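TRAP dicarboxylate transporter-DctP subunit (Marinobacter aquaeolei, PDB 4PFI) probably captures a small organic solute in the periplasm and delivers it to the membrane part of a TRAP transporter. Local coordinates at residues W159-A164 with N220-I225; N165-T170 with Q234-M239. One frame throughout, in Å; residues are numbered along the deposited sequence.

Contact 1: residues W159-A164 with N220-I225; sequences WMTWTA and NPVFAI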
loop_
_atom_site.group_PDB
_atom_site.type_symbol
_atom_site.label_atom_id
_atom_site.label_comp_id
_atom_site.label_asym_id
_atom_site.label_seq_id
_atom_site.Cartn_x
_atom_site.Cartn_y
_atom_site.Cartn_z
ATOM N N TRP A 159 -4.161 -6.320 4.246
ATOM C CA TRP A 159 -3.879 -5.891 5.596
ATOM C C TRP A 159 -2.370 -5.918 5.866
ATOM O O TRP A 159 -1.716 -6.931 5.606
ATOM C CB TRP A 159 -4.562 -6.854 6.558
ATOM C CG TRP A 159 -6.007 -6.584 6.784
ATOM C CD1 TRP A 159 -7.047 -7.390 6.469
ATOM C CD2 TRP A 159 -6.573 -5.403 7.375
ATOM N NE1 TRP A 159 -8.241 -6.786 6.821
ATOM C CE2 TRP A 159 -7.976 -5.569 7.381
ATOM C CE3 TRP A 159 -6.026 -4.230 7.899
ATOM C CZ2 TRP A 159 -8.845 -4.606 7.894
ATOM C CZ3 TRP A 159 -6.889 -3.267 8.401
ATOM C CH2 TRP A 159 -8.287 -3.466 8.401
HETATM N N MSE A 160 -1.809 -4.846 6.420
HETATM C CA MSE A 160 -0.420 -4.899 6.915
HETATM C C MSE A 160 -0.360 -5.945 8.047
HETATM O O MSE A 160 -1.260 -6.015 8.880
HETATM C CB MSE A 160 0.070 -3.541 7.419
HETATM C CG MSE A 160 0.114 -2.463 6.337
HETATM SE SE MSE A 160 1.490 -2.813 4.988
HETATM C CE MSE A 160 3.080 -2.191 5.984
ATOM N N THR A 161 0.697 -6.744 8.074
ATOM C CA THR A 161 0.846 -7.785 9.078
ATOM C C THR A 161 2.182 -7.597 9.787
ATOM O O THR A 161 3.145 -7.154 9.172
ATOM C CB THR A 161 0.775 -9.164 8.410
ATOM O OG1 THR A 161 -0.573 -9.405 7.948
ATOM C CG2 THR A 161 1.187 -10.260 9.384
ATOM N N TRP A 162 2.243 -7.860 11.085
ATOM C CA TRP A 162 3.463 -7.608 11.846
ATOM C C TRP A 162 4.207 -8.933 12.082
ATOM O O TRP A 162 3.572 -9.958 12.321
ATOM C CB TRP A 162 3.123 -7.014 13.207
ATOM C CG TRP A 162 2.378 -5.725 13.188
ATOM C CD1 TRP A 162 2.222 -4.890 12.139
ATOM C CD2 TRP A 162 1.705 -5.115 14.285
ATOM N NE1 TRP A 162 1.497 -3.773 12.511
ATOM C CE2 TRP A 162 1.163 -3.895 13.830
ATOM C CE3 TRP A 162 1.496 -5.479 15.613
ATOM C CZ2 TRP A 162 0.438 -3.048 14.644
ATOM C CZ3 TRP A 162 0.768 -4.629 16.425
ATOM C CH2 TRP A 162 0.256 -3.429 15.939
ATOM N N THR A 163 5.537 -8.921 12.012
ATOM C CA THR A 163 6.333 -10.055 12.455
ATOM C C THR A 163 7.368 -9.588 13.472
ATOM O O THR A 163 7.785 -8.425 13.484
ATOM C CB THR A 163 7.096 -10.773 11.290
ATOM O OG1 THR A 163 8.088 -9.909 10.734
ATOM C CG2 THR A 163 6.182 -11.155 10.193
ATOM N N ALA A 164 7.756 -10.528 14.324
ATOM C CA ALA A 164 8.789 -10.340 15.294
ATOM C C ALA A 164 9.138 -11.714 15.877
ATOM O O ALA A 164 8.625 -12.750 15.435
ATOM C CB ALA A 164 8.320 -9.400 16.386
ATOM N N ASN A 220 4.359 -5.662 6.799
ATOM C CA ASN A 220 4.137 -5.814 5.361
ATOM C C ASN A 220 2.940 -6.725 5.180
ATOM O O ASN A 220 2.597 -7.479 6.090
ATOM C CB ASN A 220 5.348 -6.487 4.688
ATOM C CG ASN A 220 6.289 -5.501 4.068
ATOM O OD1 ASN A 220 5.905 -4.782 3.161
ATOM N ND2 ASN A 220 7.515 -5.432 4.574
ATOM N N PRO A 221 2.323 -6.687 3.995
ATOM C CA PRO A 221 1.280 -7.673 3.714
ATOM C C PRO A 221 1.883 -9.082 3.591
ATOM O O PRO A 221 3.071 -9.248 3.280
ATOM C CB PRO A 221 0.656 -7.188 2.395
ATOM C CG PRO A 221 1.674 -6.291 1.775
ATOM C CD PRO A 221 2.493 -5.714 2.896
ATOM N N VAL A 222 1.068 -10.085 3.891
ATOM C CA VAL A 222 1.511 -11.461 3.941
ATOM C C VAL A 222 2.232 -11.928 2.663
ATOM O O VAL A 222 3.238 -12.632 2.766
ATOM C CB VAL A 222 0.315 -12.387 4.246
ATOM C CG1 VAL A 222 0.664 -13.830 3.977
ATOM C CG2 VAL A 222 -0.089 -12.220 5.691
ATOM N N PHE A 223 1.753 -11.551 1.472
ATOM C CA PHE A 223 2.440 -11.992 0.254
ATOM C C PHE A 223 3.850 -11.459 0.165
ATOM O O PHE A 223 4.709 -12.122 -0.370
ATOM C CB PHE A 223 1.689 -11.664 -1.057
ATOM C CG PHE A 223 1.657 -10.224 -1.402
ATOM C CD1 PHE A 223 2.641 -9.647 -2.204
ATOM C CD2 PHE A 223 0.605 -9.415 -0.929
ATOM C CE1 PHE A 223 2.557 -8.244 -2.531
ATOM C CE2 PHE A 223 0.531 -8.064 -1.233
ATOM C CZ PHE A 223 1.503 -7.472 -2.036
ATOM N N ALA A 224 4.080 -10.245 0.647
ATOM C CA ALA A 224 5.417 -9.675 0.581
ATOM C C ALA A 224 6.346 -10.388 1.610
ATOM O O ALA A 224 7.523 -10.652 1.331
ATOM C CB ALA A 224 5.370 -8.189 0.832
ATOM N N ILE A 225 5.796 -10.722 2.781
ATOM C CA ILE A 225 6.527 -11.470 3.798
ATOM C C ILE A 225 6.971 -12.853 3.268
ATOM O O ILE A 225 8.127 -13.255 3.438
ATOM C CB ILE A 225 5.659 -11.640 5.054
ATOM C CG1 ILE A 225 5.487 -10.271 5.733
ATOM C CG2 ILE A 225 6.271 -12.650 6.015
ATOM C CD1 ILE A 225 4.386 -10.240 6.790
HETATM O O HOH W 1 -1.723 -9.485 4.447
#

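Contact 2: residues N165-T170 with Q234-M239; sequences NNPLRT and QNVLTM. With NA (sodium ion), chain B.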
loop_
_atom_site.group_PDB
_atom_site.type_symbol
_atom_site.label_atom_id
_atom_site.label_comp_id
_atom_site.label_asym_id
_atom_site.label_seq_id
_atom_site.Cartn_x
_atom_site.Cartn_y
_atom_site.Cartn_z
ATOM N N ASN A 165 10.017 -11.706 16.879
ATOM C CA ASN A 165 10.330 -12.918 17.601
ATOM C C ASN A 165 9.609 -13.020 18.937
ATOM O O ASN A 165 10.032 -13.752 19.821
ATOM C CB ASN A 165 11.834 -13.088 17.721
ATOM C CG ASN A 165 12.425 -13.629 16.455
ATOM O OD1 ASN A 165 11.810 -14.462 15.785
ATOM N ND2 ASN A 165 13.598 -13.143 16.088
ATOM N N ASN A 166 8.505 -12.283 19.056
ATOM C CA ASN A 166 7.578 -12.407 20.174
ATOM C C ASN A 166 6.236 -11.852 19.739
ATOM O O ASN A 166 6.160 -11.172 18.723
ATOM C CB ASN A 166 8.096 -11.653 21.415
ATOM C CG ASN A 166 8.603 -10.265 21.093
ATOM O OD1 ASN A 166 9.788 -10.061 20.784
ATOM N ND2 ASN A 166 7.703 -9.298 21.127
ATOM N N PRO A 167 5.166 -12.145 20.486
ATOM C CA PRO A 167 3.864 -11.591 20.089
ATOM C C PRO A 167 3.812 -10.093 20.354
ATOM O O PRO A 167 4.513 -9.619 21.231
ATOM C CB PRO A 167 2.850 -12.335 20.978
ATOM C CG PRO A 167 3.625 -13.480 21.621
ATOM C CD PRO A 167 5.064 -12.998 21.682
ATOM N N LEU A 168 3.008 -9.362 19.589
ATOM C CA LEU A 168 2.896 -7.922 19.746
ATOM C C LEU A 168 1.448 -7.601 20.141
ATOM O O LEU A 168 0.669 -7.105 19.323
ATOM C CB LEU A 168 3.292 -7.221 18.455
ATOM C CG LEU A 168 4.754 -7.441 18.039
ATOM C CD1 LEU A 168 4.983 -7.102 16.577
ATOM C CD2 LEU A 168 5.709 -6.624 18.915
ATOM N N ARG A 169 1.099 -7.912 21.397
ATOM C CA ARG A 169 -0.277 -7.806 21.867
ATOM C C ARG A 169 -0.616 -6.461 22.502
ATOM O O ARG A 169 -1.773 -6.058 22.503
ATOM C CB ARG A 169 -0.569 -8.908 22.883
ATOM C CG ARG A 169 -0.453 -10.300 22.320
ATOM C CD ARG A 169 -0.441 -11.342 23.445
ATOM N NE ARG A 169 -0.499 -12.691 22.900
ATOM C CZ ARG A 169 -1.583 -13.204 22.326
ATOM N NH1 ARG A 169 -2.692 -12.468 22.236
ATOM N NH2 ARG A 169 -1.552 -14.443 21.832
ATOM N N THR A 170 0.383 -5.788 23.065
ATOM C CA THR A 170 0.177 -4.467 23.667
ATOM C C THR A 170 1.294 -3.534 23.219
ATOM O O THR A 170 2.344 -3.995 22.801
ATOM C CB THR A 170 0.159 -4.525 25.204
ATOM O OG1 THR A 170 1.477 -4.817 25.684
ATOM C CG2 THR A 170 -0.791 -5.600 25.681
ATOM N N GLN A 234 11.608 -15.271 11.549
ATOM C CA GLN A 234 10.698 -14.711 12.529
ATOM C C GLN A 234 9.906 -15.869 13.188
ATOM O O GLN A 234 9.865 -16.984 12.667
ATOM C CB GLN A 234 9.757 -13.666 11.894
ATOM C CG GLN A 234 10.407 -12.438 11.226
ATOM C CD GLN A 234 10.786 -11.347 12.229
ATOM O OE1 GLN A 234 10.162 -10.266 12.285
ATOM N NE2 GLN A 234 11.828 -11.605 13.014
ATOM N N ASN A 235 9.310 -15.614 14.337
ATOM C CA ASN A 235 8.582 -16.638 15.101
ATOM C C ASN A 235 7.100 -16.316 15.266
ATOM O O ASN A 235 6.281 -17.217 15.464
ATOM C CB ASN A 235 9.219 -16.817 16.488
ATOM C CG ASN A 235 10.517 -17.662 16.449
ATOM O OD1 ASN A 235 10.764 -18.440 15.524
ATOM N ND2 ASN A 235 11.315 -17.524 17.483
ATOM N N VAL A 236 6.734 -15.043 15.168
ATOM C CA VAL A 236 5.369 -14.690 15.426
ATOM C C VAL A 236 4.836 -13.701 14.394
ATOM O O VAL A 236 5.390 -12.628 14.200
ATOM C CB VAL A 236 5.183 -14.096 16.854
ATOM C CG1 VAL A 236 3.723 -13.776 17.087
ATOM C CG2 VAL A 236 5.720 -15.035 17.922
ATOM N N LEU A 237 3.751 -14.089 13.740
ATOM C CA LEU A 237 3.011 -13.210 12.844
ATOM C C LEU A 237 1.816 -12.607 13.600
ATOM O O LEU A 237 0.897 -13.347 13.965
ATOM C CB LEU A 237 2.508 -14.044 11.672
ATOM C CG LEU A 237 2.228 -13.269 10.397
ATOM C CD1 LEU A 237 3.362 -13.577 9.474
ATOM C CD2 LEU A 237 0.919 -13.677 9.782
ATOM N N THR A 238 1.834 -11.306 13.899
ATOM C CA THR A 238 0.708 -10.699 14.631
ATOM C C THR A 238 -0.200 -9.903 13.671
ATOM O O THR A 238 0.255 -9.018 12.968
ATOM C CB THR A 238 1.168 -9.737 15.797
ATOM O OG1 THR A 238 1.927 -10.453 16.777
ATOM C CG2 THR A 238 -0.007 -9.114 16.492
HETATM N N MSE A 239 -1.487 -10.210 13.673
HETATM C CA MSE A 239 -2.423 -9.558 12.782
HETATM C C MSE A 239 -3.263 -8.593 13.623
HETATM O O MSE A 239 -4.170 -8.997 14.352
HETATM C CB MSE A 239 -3.240 -10.624 12.051
HETATM C CG MSE A 239 -2.302 -11.828 11.582
HETATM SE SE MSE A 239 -3.189 -12.977 10.311
HETATM C CE MSE A 239 -2.195 -12.536 8.689
HETATM NA NA NA B . 10.452 -19.244 13.361
HETATM O O HOH W 2 4.461 -10.729 16.224
HETATM O O HOH W 3 10.040 -19.845 10.971
HETATM O O HOH W 4 12.931 -18.627 13.068
#

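Contact 1: residues W159-A164 with N220-I225
M160, a selenomethionine, lies alongside P221, the two side chains pointing the same way, with SE of M160 3.7 Å from CD of P221. Bends at both chi2 and chi3 curl the chain so that CE of M160 comes to 3.8 Å from N of N220, a turn that suits a long unbranched residue. T161 meets two branched side chains differently. Its OG1 slants past V222, 3.6 Å from CG2 of that residue, whereas the side chain of I225 comes at about a right angle, its CD1 4.1 Å from CB of T161. The same CD1 meets CG2 of T163 tip to tip at 4.0 Å. T163 can offer this methyl because chi1 of 66° places it anti to the carbonyl carbon, while the hydroxyl is held by Q234 and Q218. Between the backbones, T161 and N220 form an antiparallel hydrogen-bonded pair, N of T161 giving to O of N220 (2.8 Å) and N of N220 to O of T161. P221 suits the N-cap, where no backbone N-H is needed by the helix. A water joins O of W159 to N of V222, serving an N-H of the first helical turn. This is an antiparallel strand pair running directly into a helix with P221 at its N-cap position, part of the alpha/beta framework of a family 7 solute-binding protein.

Contact 2: residues N165-T170 with Q234-M239
The hydroxyl of T238 is gripped from two directions: OG1 accepts from N of L168 (3.2 Å, 156° at hydrogen) and donates to a water 2.6 Å from it. That water spends its own protons on O of N166, at 3.1 Å, and O of V236, at 2.9 Å, so one molecule ties the loop to the strand. Chi1 of T238, -61°, sets OG1 anti to the carbonyl carbon and leaves CG2 near O of L168. With a valine in its place, N of L168 would probably lose its acceptor and the water one of its three partners. V236 supplies the apolar part, its CB and both methyls packing on the backbone of N166 and P167, with CG1 of V236 3.7 Å from CA of P167; a compact branched residue lets both methyls lie against the loop backbone. V236 also belongs to an irregularity at the start of the strand: N235 and V236 both face A164, a classic beta bulge. Beside the bulge sits a sodium ion, bound by OD1 of N235 at 2.3 Å, by O of Q234 at 2.4 Å, by G298 and by two waters. Asparagine suits this place, offering a neutral oxygen to the cation. The amide of N165 slants across that of N235, their planes 55° apart. Further along the loop, ND2 of N166 reaches O of P167 at 3.2 Å, the acceptor lying close to the amide plane of N166.

In the fold
From the N terminus, the chain runs along strand 149-164 and passes straight from the first segment of contact 1 into that of contact 2. Contact 1 then closes a loop of 55 residues, holding strands 178-180 and 197-199, helices 185-192 and 203-212 and most of strand 217-220; contact 2 closes one of 63 that also takes in helix 222-228. Their segments alternate, so the two loops cross instead of nesting. Strand 149-164 lies between strands 217-220 and 236-239, pairing antiparallel with both. Contact 1 therefore anchors one flank and the helix that follows, while contact 2 fastens the loop after 164 to the other flank, which continues into strand 300-303.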